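PDB 4ZXA: hydroquinone dioxygenase large subunit, which probably forms, with a smaller partner subunit, a cupin-type, iron(II)-dependent dioxygenase that opens the ring of hydroquinone. Local coordinates for residues R68-M71 / R72-W76; L124-A127 / T128-I132; G159-L162 / E163-E166; S31-G35 / A36-S40. All coordinates share one frame; numbering follows the deposited sequence.

Interaction 1 (R68-M71 / R72-W76); sequences RAMM and RDVAW. With H8N (4-hydroxybenzonitrile), chain J.
The last two turns of helix 63-75 run to the rim of the 4-hydroxybenzonitrile pocket, and here the guanidinium of Arg72 folds back on the carbonyl of Arg68. The main-chain bond from Arg72 N to Arg68 O is 3.1 Å long. Arg72 NH1 reaches the same oxygen at 3.0 Å, but with an N-H...O angle of only 125°, a weak bond. A bend at chi2 (-44°) brings the guanidinium back toward this carbonyl, while Arg72 NH1, NH2 and NE also hydrogen-bond to Pro143 O, Thr229 O and Trp230 O, respectively. One side chain of this alpha-helix thus ties it to two loops, the second of which supplies Trp230 to the pocket. Replaced by an alanine, Arg72 would probably leave the Pro143, Thr229 and Trp230 carbonyls without these donors and the loop free to shift beside the ligand. Met71 lays its CE against Ala75 CB at 4.3 Å, one turn on. Asp73 turns its OD2 to Thr91 OG1. Just past the helix, Trp76 carries Arg72 CB over one ring face, 3.5 Å above the plane and offset toward the rim, and brings CZ2 to within 3.8 Å of H8N CAE.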
loop_
_atom_site.group_PDB
_atom_site.type_symbol
_atom_site.label_atom_id
_atom_site.label_comp_id
_atom_site.label_asym_id
_atom_site.label_seq_id
_atom_site.Cartn_x
_atom_site.Cartn_y
_atom_site.Cartn_z
ATOM N N ARG E 68 -1.658 6.187 -10.076
ATOM C CA ARG E 68 -2.151 7.379 -9.389
ATOM C C ARG E 68 -0.982 8.332 -9.133
ATOM O O ARG E 68 -1.102 9.558 -9.315
ATOM C CB ARG E 68 -2.838 7.028 -8.067
ATOM C CG ARG E 68 -4.036 6.106 -8.195
ATOM C CD ARG E 68 -4.824 6.028 -6.887
ATOM N NE ARG E 68 -5.743 4.893 -6.889
ATOM C CZ ARG E 68 -5.518 3.742 -6.261
ATOM N NH1 ARG E 68 -4.406 3.566 -5.550
ATOM N NH2 ARG E 68 -6.416 2.770 -6.343
ATOM N N ALA E 69 0.156 7.767 -8.737
ATOM C CA ALA E 69 1.329 8.581 -8.411
ATOM C C ALA E 69 1.857 9.305 -9.632
ATOM O O ALA E 69 2.095 10.504 -9.583
ATOM C CB ALA E 69 2.426 7.734 -7.792
ATOM N N MET E 70 2.024 8.582 -10.736
ATOM C CA MET E 70 2.613 9.167 -11.938
ATOM C C MET E 70 1.650 10.169 -12.522
ATOM O O MET E 70 2.059 11.195 -13.083
ATOM C CB MET E 70 2.960 8.105 -12.993
ATOM C CG MET E 70 3.468 8.712 -14.304
ATOM S SD MET E 70 4.250 7.514 -15.405
ATOM C CE MET E 70 5.744 7.152 -14.455
ATOM N N MET E 71 0.363 9.869 -12.377
ATOM C CA MET E 71 -0.677 10.793 -12.822
ATOM C C MET E 71 -0.529 12.126 -12.121
ATOM O O MET E 71 -0.688 13.161 -12.753
ATOM C CB MET E 71 -2.068 10.244 -12.553
ATOM C CG MET E 71 -3.162 11.178 -13.005
ATOM S SD MET E 71 -3.431 11.137 -14.776
ATOM C CE MET E 71 -2.888 12.775 -15.280
ATOM N N ARG E 72 -0.228 12.112 -10.822
ATOM C CA ARG E 72 -0.049 13.373 -10.112
ATOM C C ARG E 72 1.215 14.057 -10.613
ATOM O O ARG E 72 1.195 15.252 -10.906
ATOM C CB ARG E 72 -0.026 13.203 -8.575
ATOM C CG ARG E 72 -1.349 12.676 -7.949
ATOM C CD ARG E 72 -2.546 13.379 -8.550
ATOM N NE ARG E 72 -3.838 12.973 -8.002
ATOM C CZ ARG E 72 -4.428 11.803 -8.249
ATOM N NH1 ARG E 72 -3.820 10.881 -8.992
ATOM N NH2 ARG E 72 -5.620 11.543 -7.733
ATOM N N ASP E 73 2.302 13.294 -10.737
ATOM C CA ASP E 73 3.581 13.881 -11.141
ATOM C C ASP E 73 3.464 14.579 -12.492
ATOM O O ASP E 73 4.070 15.628 -12.714
ATOM C CB ASP E 73 4.701 12.838 -11.193
ATOM C CG ASP E 73 6.012 13.355 -10.614
ATOM O OD1 ASP E 73 6.096 14.545 -10.215
ATOM O OD2 ASP E 73 6.972 12.558 -10.553
ATOM N N VAL E 74 2.674 13.994 -13.387
ATOM C CA VAL E 74 2.521 14.547 -14.723
ATOM C C VAL E 74 1.628 15.772 -14.701
ATOM O O VAL E 74 1.925 16.770 -15.361
ATOM C CB VAL E 74 1.952 13.522 -15.716
ATOM C CG1 VAL E 74 1.270 14.232 -16.872
ATOM C CG2 VAL E 74 3.054 12.615 -16.206
ATOM N N ALA E 75 0.544 15.690 -13.934
ATOM C CA ALA E 75 -0.434 16.762 -13.883
ATOM C C ALA E 75 0.155 17.980 -13.185
ATOM O O ALA E 75 -0.218 19.113 -13.490
ATOM C CB ALA E 75 -1.707 16.303 -13.177
ATOM N N TRP E 76 1.064 17.739 -12.242
ATOM C CA TRP E 76 1.646 18.813 -11.435
ATOM C C TRP E 76 2.925 19.368 -12.053
ATOM O O TRP E 76 3.532 20.281 -11.512
ATOM C CB TRP E 76 1.962 18.324 -10.014
ATOM C CG TRP E 76 0.785 17.804 -9.257
ATOM C CD1 TRP E 76 -0.530 17.948 -9.586
ATOM C CD2 TRP E 76 0.820 17.029 -8.051
ATOM N NE1 TRP E 76 -1.316 17.316 -8.653
ATOM C CE2 TRP E 76 -0.515 16.740 -7.705
ATOM C CE3 TRP E 76 1.843 16.544 -7.235
ATOM C CZ2 TRP E 76 -0.848 16.010 -6.570
ATOM C CZ3 TRP E 76 1.518 15.814 -6.121
ATOM C CH2 TRP E 76 0.181 15.549 -5.796
HETATM N NAA H8N J . 2.130 18.606 -0.693
HETATM C CAC H8N J . 1.077 18.481 -1.122
HETATM C CAI H8N J . -0.313 18.335 -1.645
HETATM C CAF H8N J . -1.371 18.523 -0.764
HETATM C CAD H8N J . -2.682 18.392 -1.212
HETATM C CAH H8N J . -2.888 18.075 -2.545
HETATM O OAB H8N J . -4.173 17.931 -2.995
HETATM C CAE H8N J . -1.831 17.885 -3.429
HETATM C CAG H8N J . -0.529 18.021 -2.974
#

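Interaction 2 (L124-A127 / T128-I132); sequences LIMA and TFKAI
Phe129 lies alongside Ile125, one turn earlier on helix 122-136, both side chains pointing the same way. Its CB starts 3.4 Å from Ile125 O, the carbonyl that also takes the hydrogen bond from Phe129 N. With CG anti to the carbonyl carbon (chi1 -82°), the ring swings back over the preceding turn: CG and CD1 stay beside Ile125 O, CE1 comes to 3.8 Å from Ile125 CG1, and CZ ends 3.9 Å from Ile125 CD1. Ile125 CG1 stands over one face of the Phe129 ring, offset toward the rim, 4.0 Å from the centroid and 16° off the normal, which makes a CH-pi contact. Met70 of helix 63-75 touches the same ring, and Val74 packs on the Phe129 side chain nearer its base.

On another side of the helix, Thr128 doubles the grip on Leu124 O. Its N donates almost straight, at 173°, and Thr128 OG1 donates to Leu124 O at 2.9 Å, from above the carbonyl plane. The latter bond is possible because OG1 sits beside the backbone N, anti to the carbonyl carbon. Met126 SD lies 3.7 Å from Lys130 CE, the two side chains crossing obliquely; the lysine offers its aliphatic stem. Side chains four residues apart therefore behave differently round this alpha-helix: a hydrocarbon-on-ring pair lies within the core, and a hydroxyl that would be costly to bury unbonded is paid for by its own helix. With its proton given to Leu124 O, the Thr128 hydroxyl can probably be buried beside Leu34 at little cost.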
loop_
_atom_site.group_PDB
_atom_site.type_symbol
_atom_site.label_atom_id
_atom_site.label_comp_id
_atom_site.label_asym_id
_atom_site.label_seq_id
_atom_site.Cartn_x
_atom_site.Cartn_y
_atom_site.Cartn_z
ATOM N N LEU E 124 11.643 15.581 -21.841
ATOM C CA LEU E 124 11.868 14.166 -22.146
ATOM C C LEU E 124 11.180 13.237 -21.129
ATOM O O LEU E 124 10.398 12.350 -21.505
ATOM C CB LEU E 124 13.370 13.857 -22.242
ATOM C CG LEU E 124 13.737 12.380 -22.424
ATOM C CD1 LEU E 124 13.093 11.803 -23.684
ATOM C CD2 LEU E 124 15.249 12.169 -22.432
ATOM N N ILE E 125 11.459 13.441 -19.844
ATOM C CA ILE E 125 10.836 12.627 -18.807
ATOM C C ILE E 125 9.324 12.817 -18.801
ATOM O O ILE E 125 8.575 11.866 -18.542
ATOM C CB ILE E 125 11.405 12.913 -17.404
ATOM C CG1 ILE E 125 10.708 12.027 -16.367
ATOM C CG2 ILE E 125 11.255 14.378 -17.050
ATOM C CD1 ILE E 125 11.501 11.833 -15.112
ATOM N N MET E 126 8.876 14.037 -19.097
ATOM C CA MET E 126 7.440 14.307 -19.164
ATOM C C MET E 126 6.790 13.548 -20.316
ATOM O O MET E 126 5.697 13.012 -20.175
ATOM C CB MET E 126 7.152 15.818 -19.279
ATOM C CG MET E 126 5.714 16.156 -19.589
ATOM S SD MET E 126 4.574 15.772 -18.230
ATOM C CE MET E 126 5.106 17.011 -17.038
ATOM N N ALA E 127 7.472 13.500 -21.453
ATOM C CA ALA E 127 6.952 12.804 -22.626
ATOM C C ALA E 127 6.892 11.310 -22.352
ATOM O O ALA E 127 5.889 10.650 -22.644
ATOM C CB ALA E 127 7.815 13.092 -23.842
ATOM N N THR E 128 7.969 10.784 -21.779
ATOM C CA THR E 128 7.997 9.387 -21.378
ATOM C C THR E 128 6.863 9.072 -20.408
ATOM O O THR E 128 6.141 8.089 -20.591
ATOM C CB THR E 128 9.340 9.010 -20.730
ATOM O OG1 THR E 128 10.410 9.410 -21.591
ATOM C CG2 THR E 128 9.412 7.511 -20.476
ATOM N N PHE E 129 6.697 9.904 -19.382
ATOM C CA PHE E 129 5.633 9.668 -18.397
ATOM C C PHE E 129 4.222 9.697 -19.001
ATOM O O PHE E 129 3.394 8.838 -18.697
ATOM C CB PHE E 129 5.736 10.639 -17.211
ATOM C CG PHE E 129 6.727 10.222 -16.160
ATOM C CD1 PHE E 129 7.749 9.321 -16.457
ATOM C CD2 PHE E 129 6.628 10.715 -14.868
ATOM C CE1 PHE E 129 8.662 8.934 -15.483
ATOM C CE2 PHE E 129 7.530 10.339 -13.883
ATOM C CZ PHE E 129 8.553 9.451 -14.190
ATOM N N LYS E 130 3.939 10.681 -19.848
ATOM C CA LYS E 130 2.619 10.749 -20.482
ATOM C C LYS E 130 2.383 9.499 -21.299
ATOM O O LYS E 130 1.278 8.973 -21.343
ATOM C CB LYS E 130 2.507 11.983 -21.372
ATOM C CG LYS E 130 2.472 13.299 -20.596
ATOM C CD LYS E 130 1.956 14.442 -21.450
ATOM C CE LYS E 130 1.795 15.703 -20.622
ATOM N NZ LYS E 130 0.974 16.749 -21.306
ATOM N N ALA E 131 3.448 9.017 -21.938
ATOM C CA ALA E 131 3.360 7.839 -22.783
ATOM C C ALA E 131 3.106 6.593 -21.939
ATOM O O ALA E 131 2.385 5.673 -22.365
ATOM C CB ALA E 131 4.636 7.680 -23.627
ATOM N N ILE E 132 3.686 6.560 -20.742
ATOM C CA ILE E 132 3.455 5.440 -19.834
ATOM C C ILE E 132 1.994 5.409 -19.353
ATOM O O ILE E 132 1.336 4.367 -19.418
ATOM C CB ILE E 132 4.446 5.437 -18.647
ATOM C CG1 ILE E 132 5.868 5.153 -19.142
ATOM C CG2 ILE E 132 4.043 4.393 -17.604
ATOM C CD1 ILE E 132 6.932 5.439 -18.124
#

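Interaction 3 (G159-L162 / E163-E166); sequences GENL and ECIE
Within this turn, the flat amide of Asn161 meets Cys164 and the carboxylate of Glu166 meets Leu162. Cys164 SG sits against the amide group, 3.6 Å from Asn161 CG, and Cys164 CB lies close behind it. Asn161 CG is anti to its own nitrogen (chi1 -153°), a torsion that swings the amide to the side of the cysteine. At the Glu166 carboxylate, OE1 is the oxygen that touches, 3.5 Å from Leu162 CD2 and 3.6 Å from Leu162 CB. The two side chains run side by side in the same direction, and the glutamate chain is extended beyond CG, so its acid end passes along the leucine branch. Leu162 also touches Arg134 of helix 122-136, to which Glu166 OE1 forms a long, weak ion pair.

The backbone winds the turn. Asn161 O receives two donors: Ile165 N in the carbonyl plane at 3.2 Å, and Cys164 N at 3.0 Å from above that plane. Glu166 N closes on Leu162 O at 2.8 Å. Ile165 puts CG1 3.5 Å from Asn161 O, while its side chain touches Leu133 and Arg134. Asn161 holds the N-cap position, although its side chain makes no capping bond, and Glu166 is where the chain leaves helical angles. Together they frame a single-turn surface helix, 162-165, lying against helix 122-136.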
loop_
_atom_site.group_PDB
_atom_site.type_symbol
_atom_site.label_atom_id
_atom_site.label_comp_id
_atom_site.label_asym_id
_atom_site.label_seq_id
_atom_site.Cartn_x
_atom_site.Cartn_y
_atom_site.Cartn_z
ATOM N N GLY E 159 -7.796 -1.366 -23.747
ATOM C CA GLY E 159 -8.290 -0.057 -24.113
ATOM C C GLY E 159 -7.454 1.071 -23.539
ATOM O O GLY E 159 -6.381 0.867 -22.966
ATOM N N GLU E 160 -7.960 2.282 -23.711
ATOM C CA GLU E 160 -7.275 3.466 -23.246
ATOM C C GLU E 160 -8.275 4.263 -22.436
ATOM O O GLU E 160 -9.475 3.969 -22.456
ATOM C CB GLU E 160 -6.767 4.294 -24.435
ATOM C CG GLU E 160 -5.452 3.814 -25.027
ATOM C CD GLU E 160 -5.025 4.611 -26.259
ATOM O OE1 GLU E 160 -5.838 5.405 -26.784
ATOM O OE2 GLU E 160 -3.872 4.440 -26.710
ATOM N N ASN E 161 -7.787 5.264 -21.714
ATOM C CA ASN E 161 -8.668 6.201 -21.021
ATOM C C ASN E 161 -8.137 7.620 -21.171
ATOM O O ASN E 161 -7.872 8.295 -20.181
ATOM C CB ASN E 161 -8.791 5.837 -19.545
ATOM C CG ASN E 161 -10.102 6.287 -18.946
ATOM O OD1 ASN E 161 -10.384 6.036 -17.774
ATOM N ND2 ASN E 161 -10.923 6.944 -19.753
ATOM N N LEU E 162 -7.968 8.047 -22.424
ATOM C CA LEU E 162 -7.408 9.357 -22.749
ATOM C C LEU E 162 -8.156 10.487 -22.055
ATOM O O LEU E 162 -7.551 11.478 -21.630
ATOM C CB LEU E 162 -7.454 9.593 -24.256
ATOM C CG LEU E 162 -6.825 8.508 -25.128
ATOM C CD1 LEU E 162 -6.906 8.859 -26.618
ATOM C CD2 LEU E 162 -5.393 8.315 -24.706
ATOM N N GLU E 163 -9.474 10.334 -21.952
ATOM C CA GLU E 163 -10.300 11.376 -21.367
ATOM C C GLU E 163 -9.956 11.614 -19.903
ATOM O O GLU E 163 -10.129 12.723 -19.397
ATOM C CB GLU E 163 -11.794 11.073 -21.541
ATOM C CG GLU E 163 -12.260 11.031 -23.010
ATOM C CD GLU E 163 -11.846 12.272 -23.813
ATOM O OE1 GLU E 163 -10.880 12.175 -24.615
ATOM O OE2 GLU E 163 -12.491 13.341 -23.645
ATOM N N CYS E 164 -9.453 10.593 -19.220
ATOM C CA CYS E 164 -9.121 10.758 -17.809
ATOM C C CYS E 164 -7.699 11.219 -17.585
ATOM O O CYS E 164 -7.430 11.939 -16.630
ATOM C CB CYS E 164 -9.391 9.485 -17.014
ATOM S SG CYS E 164 -11.132 9.096 -16.960
ATOM N N ILE E 165 -6.785 10.813 -18.460
ATOM C CA ILE E 165 -5.397 11.194 -18.277
ATOM C C ILE E 165 -4.999 12.474 -19.017
ATOM O O ILE E 165 -3.992 13.089 -18.678
ATOM C CB ILE E 165 -4.437 10.049 -18.621
ATOM C CG1 ILE E 165 -4.603 9.639 -20.074
ATOM C CG2 ILE E 165 -4.685 8.855 -17.694
ATOM C CD1 ILE E 165 -3.438 8.827 -20.599
ATOM N N GLU E 166 -5.767 12.878 -20.021
ATOM C CA GLU E 166 -5.479 14.144 -20.708
ATOM C C GLU E 166 -6.572 15.162 -20.443
ATOM O O GLU E 166 -7.280 15.586 -21.357
ATOM C CB GLU E 166 -5.355 13.962 -22.221
ATOM C CG GLU E 166 -4.409 12.882 -22.696
ATOM C CD GLU E 166 -4.381 12.810 -24.212
ATOM O OE1 GLU E 166 -4.616 11.724 -24.777
ATOM O OE2 GLU E 166 -4.142 13.856 -24.845
#

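Interaction 4 (S31-G35 / A36-S40); sequences SFQLG and AFELS
Gln33 and Glu38 cross at about a right angle on one face of a two-stranded antiparallel ladder, with their amide and carboxylate planes 64° apart. The amide oxygen Gln33 OE1 touches the aliphatic Glu38 CG at 3.3 Å, not the carboxylate. The Gln33 chain bends at chi2 (79°), which carries the amide forward, toward the turn. There Gln33 NE2 donates to Gly35 O at 2.8 Å, nearly straight at 169°, with the acceptor lying in the amide plane. A leucine in place of Gln33 would probably leave Gly35 O without this side-chain donor and the turn less firmly held. Farther along the same face a water links Ser31 OG to Glu38 OE2, to which it donates, at 3.0 and 2.8 Å.

The opposite face bears Phe32, Leu34, Phe37 and Leu39. Leu39 sets CD1 4.3 Å from Leu34 CB, a diagonal contact, while Phe32 and Leu39 face each other through their CB atoms. Both phenylalanine rings lead away from the partner strand: Phe32 reaches Ala131 and Ile132 of helix 122-136, and Phe37 meets Tyr116 edge-to-face. Phe32 with Leu39 and Leu34 with Phe37 are hydrogen-bonded pairs, the inner one closed by Phe37 N to Leu34 O at 2.8 Å; Gln33 with Glu38 is the non-hydrogen-bonded pair between them. Gly35, with positive phi, and Ala36 occupy the corner of a type II' turn, so the segments form a tight two-residue beta hairpin within a five-stranded antiparallel sheet.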
loop_
_atom_site.group_PDB
_atom_site.type_symbol
_atom_site.label_atom_id
_atom_site.label_comp_id
_atom_site.label_asym_id
_atom_site.label_seq_id
_atom_site.Cartn_x
_atom_site.Cartn_y
_atom_site.Cartn_z
ATOM N N SER E 31 7.144 -1.857 -22.579
ATOM C CA SER E 31 8.116 -1.417 -21.588
ATOM C C SER E 31 8.721 -0.106 -22.072
ATOM O O SER E 31 8.651 0.206 -23.249
ATOM C CB SER E 31 9.211 -2.470 -21.389
ATOM O OG SER E 31 9.868 -2.745 -22.616
ATOM N N PHE E 32 9.308 0.667 -21.166
ATOM C CA PHE E 32 9.898 1.950 -21.534
ATOM C C PHE E 32 11.317 2.089 -20.993
ATOM O O PHE E 32 11.672 1.524 -19.955
ATOM C CB PHE E 32 9.022 3.129 -21.069
ATOM C CG PHE E 32 7.715 3.251 -21.810
ATOM C CD1 PHE E 32 6.605 2.506 -21.429
ATOM C CD2 PHE E 32 7.594 4.100 -22.894
ATOM C CE1 PHE E 32 5.398 2.613 -22.117
ATOM C CE2 PHE E 32 6.392 4.216 -23.578
ATOM C CZ PHE E 32 5.294 3.474 -23.190
ATOM N N GLN E 33 12.126 2.847 -21.720
ATOM C CA GLN E 33 13.486 3.125 -21.313
ATOM C C GLN E 33 13.629 4.620 -21.102
ATOM O O GLN E 33 13.178 5.429 -21.923
ATOM C CB GLN E 33 14.474 2.666 -22.390
ATOM C CG GLN E 33 15.938 2.729 -21.954
ATOM C CD GLN E 33 16.317 1.551 -21.079
ATOM O OE1 GLN E 33 15.750 0.468 -21.217
ATOM N NE2 GLN E 33 17.259 1.757 -20.164
ATOM N N LEU E 34 14.253 4.989 -19.994
ATOM C CA LEU E 34 14.524 6.385 -19.709
ATOM C C LEU E 34 15.909 6.399 -19.121
ATOM O O LEU E 34 16.111 5.933 -18.004
ATOM C CB LEU E 34 13.500 6.938 -18.718
ATOM C CG LEU E 34 13.596 8.415 -18.340
ATOM C CD1 LEU E 34 13.628 9.282 -19.592
ATOM C CD2 LEU E 34 12.427 8.812 -17.448
ATOM N N GLY E 35 16.875 6.901 -19.886
ATOM C CA GLY E 35 18.267 6.784 -19.503
ATOM C C GLY E 35 18.488 5.351 -19.087
ATOM O O GLY E 35 18.175 4.430 -19.829
ATOM N N ALA E 36 18.990 5.148 -17.881
ATOM C CA ALA E 36 19.361 3.807 -17.458
ATOM C C ALA E 36 18.224 3.059 -16.780
ATOM O O ALA E 36 18.422 1.923 -16.336
ATOM C CB ALA E 36 20.594 3.853 -16.546
ATOM N N PHE E 37 17.050 3.687 -16.695
ATOM C CA PHE E 37 15.888 3.063 -16.059
ATOM C C PHE E 37 15.091 2.255 -17.070
ATOM O O PHE E 37 14.920 2.667 -18.208
ATOM C CB PHE E 37 14.940 4.114 -15.441
ATOM C CG PHE E 37 15.451 4.745 -14.184
ATOM C CD1 PHE E 37 15.373 4.082 -12.984
ATOM C CD2 PHE E 37 15.997 6.012 -14.202
ATOM C CE1 PHE E 37 15.841 4.664 -11.817
ATOM C CE2 PHE E 37 16.466 6.591 -13.046
ATOM C CZ PHE E 37 16.386 5.911 -11.851
ATOM N N GLU E 38 14.563 1.123 -16.638
ATOM C CA GLU E 38 13.601 0.400 -17.442
ATOM C C GLU E 38 12.280 0.317 -16.705
ATOM O O GLU E 38 12.210 -0.184 -15.579
ATOM C CB GLU E 38 14.089 -1.011 -17.742
ATOM C CG GLU E 38 13.964 -1.379 -19.200
ATOM C CD GLU E 38 13.348 -2.741 -19.415
ATOM O OE1 GLU E 38 12.665 -3.250 -18.492
ATOM O OE2 GLU E 38 13.549 -3.303 -20.516
ATOM N N LEU E 39 11.233 0.810 -17.351
ATOM C CA LEU E 39 9.897 0.748 -16.790
ATOM C C LEU E 39 8.980 -0.221 -17.558
ATOM O O LEU E 39 8.724 -0.030 -18.756
ATOM C CB LEU E 39 9.289 2.152 -16.757
ATOM C CG LEU E 39 10.155 3.142 -15.981
ATOM C CD1 LEU E 39 11.087 3.895 -16.907
ATOM C CD2 LEU E 39 9.266 4.108 -15.198
ATOM N N SER E 40 8.486 -1.249 -16.866
ATOM C CA SER E 40 7.521 -2.170 -17.459
ATOM C C SER E 40 6.416 -2.466 -16.466
ATOM O O SER E 40 6.579 -2.232 -15.273
ATOM C CB SER E 40 8.198 -3.479 -17.840
ATOM O OG SER E 40 8.541 -4.207 -16.678
HETATM O O HOH W 1 12.601 -1.619 -22.603
#

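How the interactions relate
Interaction 2 lies between interactions 1 and 4, its centre about 11 Å from the centre of each. Toward helix 63-75, Phe129 CB packs on Val74 CG2 at 3.5 Å, and Met70 SD lies near Ile132 CG2; toward the hairpin, Ile132 CG1 meets Phe32 CD1 at 3.6 Å and Ile125 CG1 meets Leu34 CD2. Helix 122-136 is thus sandwiched between the hairpin of 31-40 and the helix that carries Trp76 to the ligand. Interaction 3 reaches interaction 1 through Met71 CE and Ile165 O, 3.6 Å apart. Of the four, interaction 1 alone holds a pocket residue, and its Arg72 side chain is about 12 Å from the cadmium ion.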